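Local coordinates for chitin-binding domain 3 protein (Micromonospora aurantiaca ATCC 27029, PDB 5OPF), which is a copper-dependent lytic polysaccharide monooxygenase that probably cleaves the glycosidic bonds of recalcitrant polysaccharides such as cellulose by oxidation, at residues G19-F22 and Q23-A26; T29-P32 and M33-Q36; D41-A44 and M45-N49; L69-G72 and G73-Q76. All coordinates share one frame; numbering follows the deposited sequence.

Contact 1. Residues G19-F22 and Q23-A26; sequences GGDF and QNPA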
loop_
_atom_site.group_PDB
_atom_site.type_symbol
_atom_site.label_atom_id
_atom_site.label_comp_id
_atom_site.label_asym_id
_atom_site.label_seq_id
_atom_site.Cartn_x
_atom_site.Cartn_y
_atom_site.Cartn_z
ATOM N N GLY A 19 -2.925 1.514 16.536
ATOM C CA GLY A 19 -2.707 0.211 17.144
ATOM C C GLY A 19 -2.657 0.263 18.660
ATOM O O GLY A 19 -3.164 -0.639 19.337
ATOM N N GLY A 20 -2.045 1.312 19.216
ATOM C CA GLY A 20 -1.968 1.465 20.658
ATOM C C GLY A 20 -3.285 1.818 21.319
ATOM O O GLY A 20 -3.412 1.661 22.542
ATOM N N ASP A 21 -4.254 2.308 20.548
ATOM C CA ASP A 21 -5.563 2.719 21.063
ATOM C C ASP A 21 -6.674 2.299 20.096
ATOM O O ASP A 21 -7.571 3.076 19.765
ATOM C CB ASP A 21 -5.615 4.206 21.460
ATOM C CG ASP A 21 -5.577 5.177 20.272
ATOM O OD1 ASP A 21 -4.827 4.942 19.302
ATOM O OD2 ASP A 21 -6.301 6.225 20.354
ATOM N N PHE A 22 -6.662 1.018 19.698
ATOM C CA PHE A 22 -7.464 0.574 18.561
ATOM C C PHE A 22 -8.947 0.447 18.861
ATOM O O PHE A 22 -9.724 0.261 17.917
ATOM C CB PHE A 22 -6.913 -0.721 17.939
ATOM C CG PHE A 22 -7.255 -1.985 18.692
ATOM C CD1 PHE A 22 -6.543 -2.351 19.817
ATOM C CD2 PHE A 22 -8.256 -2.836 18.233
ATOM C CE1 PHE A 22 -6.847 -3.522 20.497
ATOM C CE2 PHE A 22 -8.563 -4.005 18.910
ATOM C CZ PHE A 22 -7.852 -4.346 20.036
ATOM N N GLN A 23 -9.350 0.536 20.124
ATOM C CA GLN A 23 -10.757 0.517 20.490
ATOM C C GLN A 23 -11.252 1.887 20.950
ATOM O O GLN A 23 -12.341 1.994 21.524
ATOM C CB GLN A 23 -10.997 -0.538 21.559
ATOM C CG GLN A 23 -10.738 -1.932 21.074
ATOM C CD GLN A 23 -11.256 -2.949 22.045
ATOM O OE1 GLN A 23 -12.294 -2.746 22.685
ATOM N NE2 GLN A 23 -10.533 -4.042 22.189
ATOM N N ASN A 24 -10.489 2.942 20.669
ATOM C CA ASN A 24 -10.880 4.298 21.062
ATOM C C ASN A 24 -12.133 4.718 20.303
ATOM O O ASN A 24 -12.088 4.827 19.070
ATOM C CB ASN A 24 -9.745 5.254 20.717
ATOM C CG ASN A 24 -9.977 6.649 21.252
ATOM O OD1 ASN A 24 -11.105 7.022 21.605
ATOM N ND2 ASN A 24 -8.907 7.435 21.318
ATOM N N PRO A 25 -13.259 4.969 20.974
ATOM C CA PRO A 25 -14.476 5.341 20.237
ATOM C C PRO A 25 -14.339 6.630 19.450
ATOM O O PRO A 25 -15.079 6.828 18.479
ATOM C CB PRO A 25 -15.536 5.466 21.342
ATOM C CG PRO A 25 -14.997 4.665 22.481
ATOM C CD PRO A 25 -13.517 4.812 22.417
ATOM N N ALA A 26 -13.413 7.509 19.839
ATOM C CA ALA A 26 -13.171 8.738 19.089
ATOM C C ALA A 26 -12.785 8.468 17.641
ATOM O O ALA A 26 -12.971 9.341 16.781
ATOM C CB ALA A 26 -12.058 9.542 19.766
#
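Asp21 and Asn24 are joined twice across a tight reversal of the chain. Asn24 N donates to Asp21 O at 3.1 Å, closing the turn, and Asn24 ND2 reaches Asp21 OD2 at 3.0 Å in an almost straight bond (174°). The carboxylate oxygen lies in the plane of the amide and is met on its anti side, although the two flat groups are inclined to each other by 67°. With chi1 at 71° the Asp21 carboxylate is folded back over its own backbone, on the side where Asn24 lies. Asparagine suits the partner position because its amide has two polar ends: while ND2 holds Asp21, OD1 accepts Ala26 N at 2.9 Å, from above the plane of the amide carbonyl.

The closer packing is on the Phe22 side. Gln23, though exposed, lays its chain on the ring: CG is over one face, 3.8 Å from the Phe22 centroid, in a CH-pi contact, and Gln23 NE2 comes to 3.5 Å from Phe22 CZ. Trp46 (edge-to-face) and Trp38, from later helices, pack on the same ring, so the phenyl is partly covered although the loop is at the surface. The polar side is looser, with Asp21 and Asn24 partly open to solvent. The arrangement is a type I beta turn from Asp21 to Asn24, followed by an asparagine capping bond at the approach to helix 27-30.

Contact 2. Residues T29-P32 and M33-Q36; sequences TQDP and MCWQ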
loop_
_atom_site.group_PDB
_atom_site.type_symbol
_atom_site.label_atom_id
_atom_site.label_comp_id
_atom_site.label_asym_id
_atom_site.label_seq_id
_atom_site.Cartn_x
_atom_site.Cartn_y
_atom_site.Cartn_z
ATOM N N THR A 29 -15.214 9.215 14.593
ATOM C CA THR A 29 -15.302 10.536 13.991
ATOM C C THR A 29 -13.963 11.077 13.529
ATOM O O THR A 29 -13.931 11.754 12.499
ATOM C CB THR A 29 -15.955 11.546 14.933
ATOM O OG1 THR A 29 -15.224 11.599 16.159
ATOM C CG2 THR A 29 -17.403 11.169 15.197
ATOM N N GLN A 30 -12.862 10.774 14.218
ATOM C CA GLN A 30 -11.567 11.320 13.838
ATOM C C GLN A 30 -10.982 10.639 12.605
ATOM O O GLN A 30 -10.248 11.281 11.843
ATOM C CB GLN A 30 -10.594 11.216 15.009
ATOM C CG GLN A 30 -10.980 12.105 16.195
ATOM C CD GLN A 30 -10.047 11.964 17.386
ATOM O OE1 GLN A 30 -9.000 11.324 17.303
ATOM N NE2 GLN A 30 -10.436 12.559 18.509
ATOM N N ASP A 31 -11.283 9.360 12.377
ATOM C CA ASP A 31 -10.690 8.606 11.270
ATOM C C ASP A 31 -11.670 7.510 10.877
ATOM O O ASP A 31 -11.476 6.332 11.184
ATOM C CB ASP A 31 -9.320 8.055 11.682
ATOM C CG ASP A 31 -8.525 7.441 10.538
ATOM O OD1 ASP A 31 -9.079 7.186 9.438
ATOM O OD2 ASP A 31 -7.319 7.173 10.771
ATOM N N PRO A 32 -12.773 7.887 10.213
ATOM C CA PRO A 32 -13.813 6.899 9.880
ATOM C C PRO A 32 -13.312 5.734 9.048
ATOM O O PRO A 32 -13.829 4.619 9.189
ATOM C CB PRO A 32 -14.862 7.734 9.130
ATOM C CG PRO A 32 -14.683 9.120 9.672
ATOM C CD PRO A 32 -13.215 9.268 9.930
ATOM N N MET A 33 -12.329 5.955 8.174
ATOM C CA MET A 33 -11.836 4.848 7.362
ATOM C C MET A 33 -11.057 3.839 8.198
ATOM O O MET A 33 -11.218 2.629 8.011
ATOM C CB MET A 33 -11.010 5.341 6.179
ATOM C CG MET A 33 -11.804 6.059 5.096
ATOM S SD MET A 33 -13.128 5.052 4.335
ATOM C CE MET A 33 -14.545 5.575 5.310
ATOM N N CYS A 34 -10.200 4.293 9.117
ATOM C CA CYS A 34 -9.566 3.319 10.007
ATOM C C CYS A 34 -10.587 2.660 10.936
ATOM O O CYS A 34 -10.461 1.469 11.250
ATOM C CB CYS A 34 -8.394 3.900 10.801
ATOM S SG CYS A 34 -6.923 4.269 9.821
ATOM N N TRP A 35 -11.605 3.400 11.380
ATOM C CA TRP A 35 -12.624 2.800 12.238
ATOM C C TRP A 35 -13.339 1.650 11.536
ATOM O O TRP A 35 -13.469 0.556 12.097
ATOM C CB TRP A 35 -13.618 3.859 12.714
ATOM C CG TRP A 35 -14.690 3.345 13.658
ATOM C CD1 TRP A 35 -16.024 3.256 13.392
ATOM C CD2 TRP A 35 -14.524 2.893 15.019
ATOM N NE1 TRP A 35 -16.698 2.775 14.493
ATOM C CE2 TRP A 35 -15.801 2.534 15.498
ATOM C CE3 TRP A 35 -13.418 2.733 15.866
ATOM C CZ2 TRP A 35 -16.004 2.041 16.795
ATOM C CZ3 TRP A 35 -13.624 2.246 17.158
ATOM C CH2 TRP A 35 -14.906 1.903 17.602
ATOM N N GLN A 36 -13.816 1.868 10.302
ATOM C CA GLN A 36 -14.521 0.780 9.628
ATOM C C GLN A 36 -13.590 -0.397 9.363
ATOM O O GLN A 36 -14.025 -1.557 9.385
ATOM C CB GLN A 36 -15.235 1.260 8.355
ATOM C CG GLN A 36 -14.367 1.880 7.262
ATOM C CD GLN A 36 -13.807 0.891 6.248
ATOM O OE1 GLN A 36 -14.532 0.036 5.724
ATOM N NE2 GLN A 36 -12.527 1.028 5.938
HETATM O O HOH W 1 -10.835 8.425 7.758
#
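The N-terminus of helix 32-40 is capped by Asp31, which meets Cys34 with both carboxylate oxygens. Cys34 N donates to Asp31 OD1 at 3.1 Å, coming from well above the carboxylate plane, while Asp31 OD2 lies only 3.1 Å from Cys34 SG in close packing. The trans chi1 of the aspartate (-171°) turns the carboxylate toward the amides of the first helical turn. A water links the same OD1 to the next amide, donating to Asp31 OD1 and accepting from Met33 N at 2.9 Å. An acidic residue fits here: with no preceding turn to supply acceptors, its OD1 takes the Cys34 amide directly and serves the Met33 amide through the water. The helix end, together with Arg17 in a salt bridge to OD2, would be expected to favour the ionised form. Trp18 NE1 also bonds OD2.

This is the junction where helix 27-30 ends and the next begins, and the Cys14-Cys34 disulfide ties it to helix 10-18. Pro32, lacking an N-H, suits the first helical position. The regular helix bonds follow, Trp35 N to Asp31 O at 2.9 Å and Gln36 N to Pro32 O at 3.0 Å. Gln36 curls back (chi1 60°, chi2 89°), which lets NE2 donate to a lone pair of Met33 O at 2.9 Å; Ala82 O takes a second bond from NE2, and Thr85 OG1 holds OE1.

Contact 3. Residues D41-A44 and M45-N49; sequences DPNA and MWNWN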
loop_
_atom_site.group_PDB
_atom_site.type_symbol
_atom_site.label_atom_id
_atom_site.label_comp_id
_atom_site.label_asym_id
_atom_site.label_seq_id
_atom_site.Cartn_x
_atom_site.Cartn_y
_atom_site.Cartn_z
ATOM N N ASP A 41 -12.213 -6.131 10.532
ATOM C CA ASP A 41 -11.256 -7.200 10.775
ATOM C C ASP A 41 -9.957 -6.590 11.288
ATOM O O ASP A 41 -9.149 -6.068 10.498
ATOM C CB ASP A 41 -10.987 -8.012 9.511
ATOM C CG ASP A 41 -10.170 -9.267 9.796
ATOM O OD1 ASP A 41 -9.507 -9.321 10.857
ATOM O OD2 ASP A 41 -10.195 -10.206 8.974
ATOM N N PRO A 42 -9.723 -6.621 12.604
ATOM C CA PRO A 42 -8.488 -6.031 13.138
ATOM C C PRO A 42 -7.227 -6.656 12.575
ATOM O O PRO A 42 -6.178 -6.002 12.573
ATOM C CB PRO A 42 -8.610 -6.256 14.652
ATOM C CG PRO A 42 -10.067 -6.393 14.897
ATOM C CD PRO A 42 -10.623 -7.073 13.678
ATOM N N ASN A 43 -7.289 -7.897 12.091
ATOM C CA ASN A 43 -6.087 -8.533 11.567
ATOM C C ASN A 43 -5.570 -7.882 10.294
ATOM O O ASN A 43 -4.403 -8.100 9.941
ATOM C CB ASN A 43 -6.333 -10.016 11.345
ATOM C CG ASN A 43 -6.565 -10.749 12.636
ATOM O OD1 ASN A 43 -6.039 -10.367 13.690
ATOM N ND2 ASN A 43 -7.356 -11.812 12.572
ATOM N N ALA A 44 -6.380 -7.079 9.596
ATOM C CA ALA A 44 -5.848 -6.319 8.467
ATOM C C ALA A 44 -4.741 -5.387 8.924
ATOM O O ALA A 44 -3.848 -5.044 8.136
ATOM C CB ALA A 44 -6.955 -5.497 7.812
ATOM N N MET A 45 -4.793 -4.951 10.185
ATOM C CA MET A 45 -3.786 -4.083 10.777
ATOM C C MET A 45 -2.740 -4.870 11.559
ATOM O O MET A 45 -1.542 -4.618 11.402
ATOM C CB MET A 45 -4.447 -3.013 11.660
ATOM C CG MET A 45 -4.888 -1.761 10.896
ATOM S SD MET A 45 -6.119 -2.015 9.604
ATOM C CE MET A 45 -7.501 -2.590 10.600
ATOM N N TRP A 46 -3.148 -5.816 12.406
ATOM C CA TRP A 46 -2.134 -6.578 13.131
ATOM C C TRP A 46 -1.205 -7.288 12.160
ATOM O O TRP A 46 0.002 -7.389 12.409
ATOM C CB TRP A 46 -2.760 -7.592 14.092
ATOM C CG TRP A 46 -3.657 -7.002 15.136
ATOM C CD1 TRP A 46 -4.915 -7.428 15.443
ATOM C CD2 TRP A 46 -3.379 -5.896 16.008
ATOM N NE1 TRP A 46 -5.441 -6.662 16.455
ATOM C CE2 TRP A 46 -4.524 -5.711 16.813
ATOM C CE3 TRP A 46 -2.285 -5.039 16.188
ATOM C CZ2 TRP A 46 -4.605 -4.720 17.785
ATOM C CZ3 TRP A 46 -2.371 -4.045 17.155
ATOM C CH2 TRP A 46 -3.530 -3.891 17.934
ATOM N N ASN A 47 -1.756 -7.787 11.050
ATOM C CA ASN A 47 -0.996 -8.440 9.983
ATOM C C ASN A 47 -0.745 -7.490 8.822
ATOM O O ASN A 47 -0.848 -7.862 7.644
ATOM C CB ASN A 47 -1.701 -9.717 9.531
ATOM C CG ASN A 47 -1.874 -10.689 10.671
ATOM O OD1 ASN A 47 -2.933 -10.765 11.288
ATOM N ND2 ASN A 47 -0.802 -11.388 11.009
ATOM N N TRP A 48 -0.382 -6.248 9.143
ATOM C CA TRP A 48 -0.037 -5.259 8.127
ATOM C C TRP A 48 1.073 -5.741 7.203
ATOM O O TRP A 48 1.172 -5.254 6.068
ATOM C CB TRP A 48 0.364 -3.919 8.784
ATOM C CG TRP A 48 1.585 -3.996 9.681
ATOM C CD1 TRP A 48 1.594 -4.141 11.044
ATOM C CD2 TRP A 48 2.966 -3.978 9.284
ATOM N NE1 TRP A 48 2.882 -4.197 11.515
ATOM C CE2 TRP A 48 3.743 -4.102 10.454
ATOM C CE3 TRP A 48 3.621 -3.858 8.058
ATOM C CZ2 TRP A 48 5.139 -4.107 10.427
ATOM C CZ3 TRP A 48 5.010 -3.865 8.036
ATOM C CH2 TRP A 48 5.748 -3.988 9.208
ATOM N N ASN A 49 1.898 -6.678 7.651
ATOM C CA ASN A 49 3.050 -7.159 6.896
ATOM C C ASN A 49 2.712 -8.275 5.917
ATOM O O ASN A 49 3.622 -8.763 5.228
ATOM C CB ASN A 49 4.150 -7.624 7.876
ATOM C CG ASN A 49 3.795 -8.913 8.598
ATOM O OD1 ASN A 49 2.719 -9.474 8.419
ATOM N ND2 ASN A 49 4.718 -9.395 9.404
#
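Pro42 O is gripped by two backbone donors across the contact, Trp46 N at 3.0 Å and Met45 N at 3.0 Å. The first lies in the carbonyl plane and makes a nearly straight bond (167°); the second comes from above that plane. They belong to the short helix 43-46, and Asn47 N to Asn43 O at 2.9 Å continues the pattern as the chain leaves helical geometry at Asn47. Asp41 caps the entry, its OD1 accepting Asn43 N at 2.9 Å, and Pro42 suits the entering turn because its ring already restricts the backbone. Ala44 O is buried here without a hydrogen-bonding partner in the model.

Outward from this backbone core, side chains pack on both flanks. A chi1 of -59° leans the Trp46 indole back over the preceding turn and brings NE1 to 3.7 Å from Pro42 CB. Trp38 meets the same indole edge-to-face. On the buried flank Met45 folds its bent, flexible thioether chain beside the small Ala44, SD at 4.0 Å from Ala44 CB, and touches Cys14, Trp15, Ala37 and Trp38. Met45 O lies at the ring edge of Trp48, whose side chain is about 10 Å from the copper ion. Asn43 OD1 lies in the plane of the Trp46 indole, at its edge, 3.6 Å from CD1.

Contact 4. Residues L69-G72 and G73-Q76; sequences LCSG and GRTQ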
loop_
_atom_site.group_PDB
_atom_site.type_symbol
_atom_site.label_atom_id
_atom_site.label_comp_id
_atom_site.label_asym_id
_atom_site.label_seq_id
_atom_site.Cartn_x
_atom_site.Cartn_y
_atom_site.Cartn_z
ATOM N N LEU A 69 -8.092 -3.324 -5.658
ATOM C CA LEU A 69 -6.635 -3.170 -5.662
ATOM C C LEU A 69 -6.070 -3.129 -4.245
ATOM O O LEU A 69 -5.053 -3.771 -3.954
ATOM C CB LEU A 69 -6.213 -1.926 -6.454
ATOM C CG LEU A 69 -6.128 -2.132 -7.973
ATOM C CD1 LEU A 69 -7.487 -2.381 -8.606
ATOM C CD2 LEU A 69 -5.440 -0.967 -8.635
ATOM N N CYS A 70 -6.711 -2.377 -3.349
ATOM C CA CYS A 70 -6.125 -2.146 -2.031
ATOM C C CYS A 70 -6.219 -3.352 -1.099
ATOM O O CYS A 70 -5.501 -3.392 -0.088
ATOM C CB CYS A 70 -6.729 -0.899 -1.392
ATOM S SG CYS A 70 -6.481 0.612 -2.366
ATOM N N SER A 71 -7.085 -4.319 -1.407
ATOM C CA SER A 71 -7.157 -5.576 -0.675
ATOM C C SER A 71 -6.406 -6.701 -1.371
ATOM O O SER A 71 -6.513 -7.856 -0.944
ATOM C CB SER A 71 -8.604 -6.002 -0.498
ATOM O OG SER A 71 -9.149 -6.395 -1.735
ATOM N N GLY A 72 -5.668 -6.411 -2.436
ATOM C CA GLY A 72 -4.967 -7.461 -3.165
ATOM C C GLY A 72 -5.906 -8.458 -3.811
ATOM O O GLY A 72 -5.599 -9.656 -3.847
ATOM N N GLY A 73 -7.042 -7.996 -4.327
ATOM C CA GLY A 73 -8.015 -8.914 -4.893
ATOM C C GLY A 73 -8.712 -9.735 -3.830
ATOM O O GLY A 73 -8.994 -10.921 -4.047
ATOM N N ARG A 74 -9.020 -9.119 -2.686
ATOM C CA ARG A 74 -9.671 -9.807 -1.574
ATOM C C ARG A 74 -8.879 -11.044 -1.160
ATOM O O ARG A 74 -9.435 -12.095 -0.844
ATOM C CB ARG A 74 -11.139 -10.123 -1.876
ATOM C CG ARG A 74 -11.918 -8.862 -2.226
ATOM C CD ARG A 74 -13.419 -9.088 -2.328
ATOM N NE ARG A 74 -14.048 -7.892 -2.860
ATOM C CZ ARG A 74 -14.913 -7.852 -3.865
ATOM N NH1 ARG A 74 -15.356 -8.966 -4.429
ATOM N NH2 ARG A 74 -15.329 -6.680 -4.315
ATOM N N THR A 75 -7.561 -10.884 -1.114
ATOM C CA THR A 75 -6.669 -11.974 -0.766
ATOM C C THR A 75 -6.928 -12.485 0.652
ATOM O O THR A 75 -7.495 -11.802 1.508
ATOM C CB THR A 75 -5.211 -11.545 -0.944
ATOM O OG1 THR A 75 -4.395 -12.716 -0.946
ATOM C CG2 THR A 75 -4.736 -10.558 0.148
ATOM N N GLN A 76 -6.506 -13.726 0.879
ATOM C CA GLN A 76 -6.525 -14.344 2.199
ATOM C C GLN A 76 -7.904 -14.275 2.838
ATOM O O GLN A 76 -8.089 -13.782 3.957
ATOM C CB GLN A 76 -5.452 -13.748 3.082
ATOM C CG GLN A 76 -4.090 -14.063 2.530
ATOM C CD GLN A 76 -3.010 -13.439 3.336
ATOM O OE1 GLN A 76 -3.026 -13.515 4.565
ATOM N NE2 GLN A 76 -2.060 -12.792 2.666
#
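Ser71 reaches over to Arg74 and Thr75 with both its side chain and its backbone. The buried Ser71 OG accepts from Arg74 N at 2.9 Å, is hydrogen-bonded to Asp84 OD2 and has a weak bond to Gln68 O. Serine suits the site because its short hydroxyl, at a chi1 of 70°, can reach the backbone N-H three residues on. Ser71 O accepts Thr75 N at 3.2 Å, and Thr75 CG2 lies against the same oxygen at 3.4 Å.

Ser71 itself lies in a type I beta turn from Leu69 to Gly72, with Gly72 N donating to Leu69 O at 3.1 Å; Tyr173 OH is a second partner of that carbonyl. Gly72, Gly73 and Arg74 then all take positive phi, a run of left-handed conformation that brings the chain round into the weakly bonded helix about 75-78. The two glycines adopt it at little cost, and their lack of a beta carbon matters: Thr75 CG2 lies close to where one would stand on Gly72, and the Gly72 carbonyl close to the same position on Gly73. Cys70, in disulfide with Cys188, fastens the loop to strand 183-192. Gly72 O is satisfied by Arg53 NH1, while Thr75 OG1 pairs with Phe52 O, and Gln76 NE2 bonds the carbonyls of both Gly50 and Phe52.

Overall arrangement
The four contacts are local and follow one another in series; none nests within or crosses another. After helix 10-18, contact 1 closes the loop that leads to helix 27-30. Contact 2 comes at the break between that helix and helix 32-40, about 10 Å from contact 1 between centres, and touches it where the Trp35 indole meets Asn24 O. Contact 3 spans the short helix 43-46 and packs against contact 1, where Gly19 and Phe22 meet Trp46. Contacts 2 and 3 do not touch, but contact 1 meets both. Contact 4, about 13 Å from contact 3 between centres, closes a later loop that a disulfide joins to the beta core.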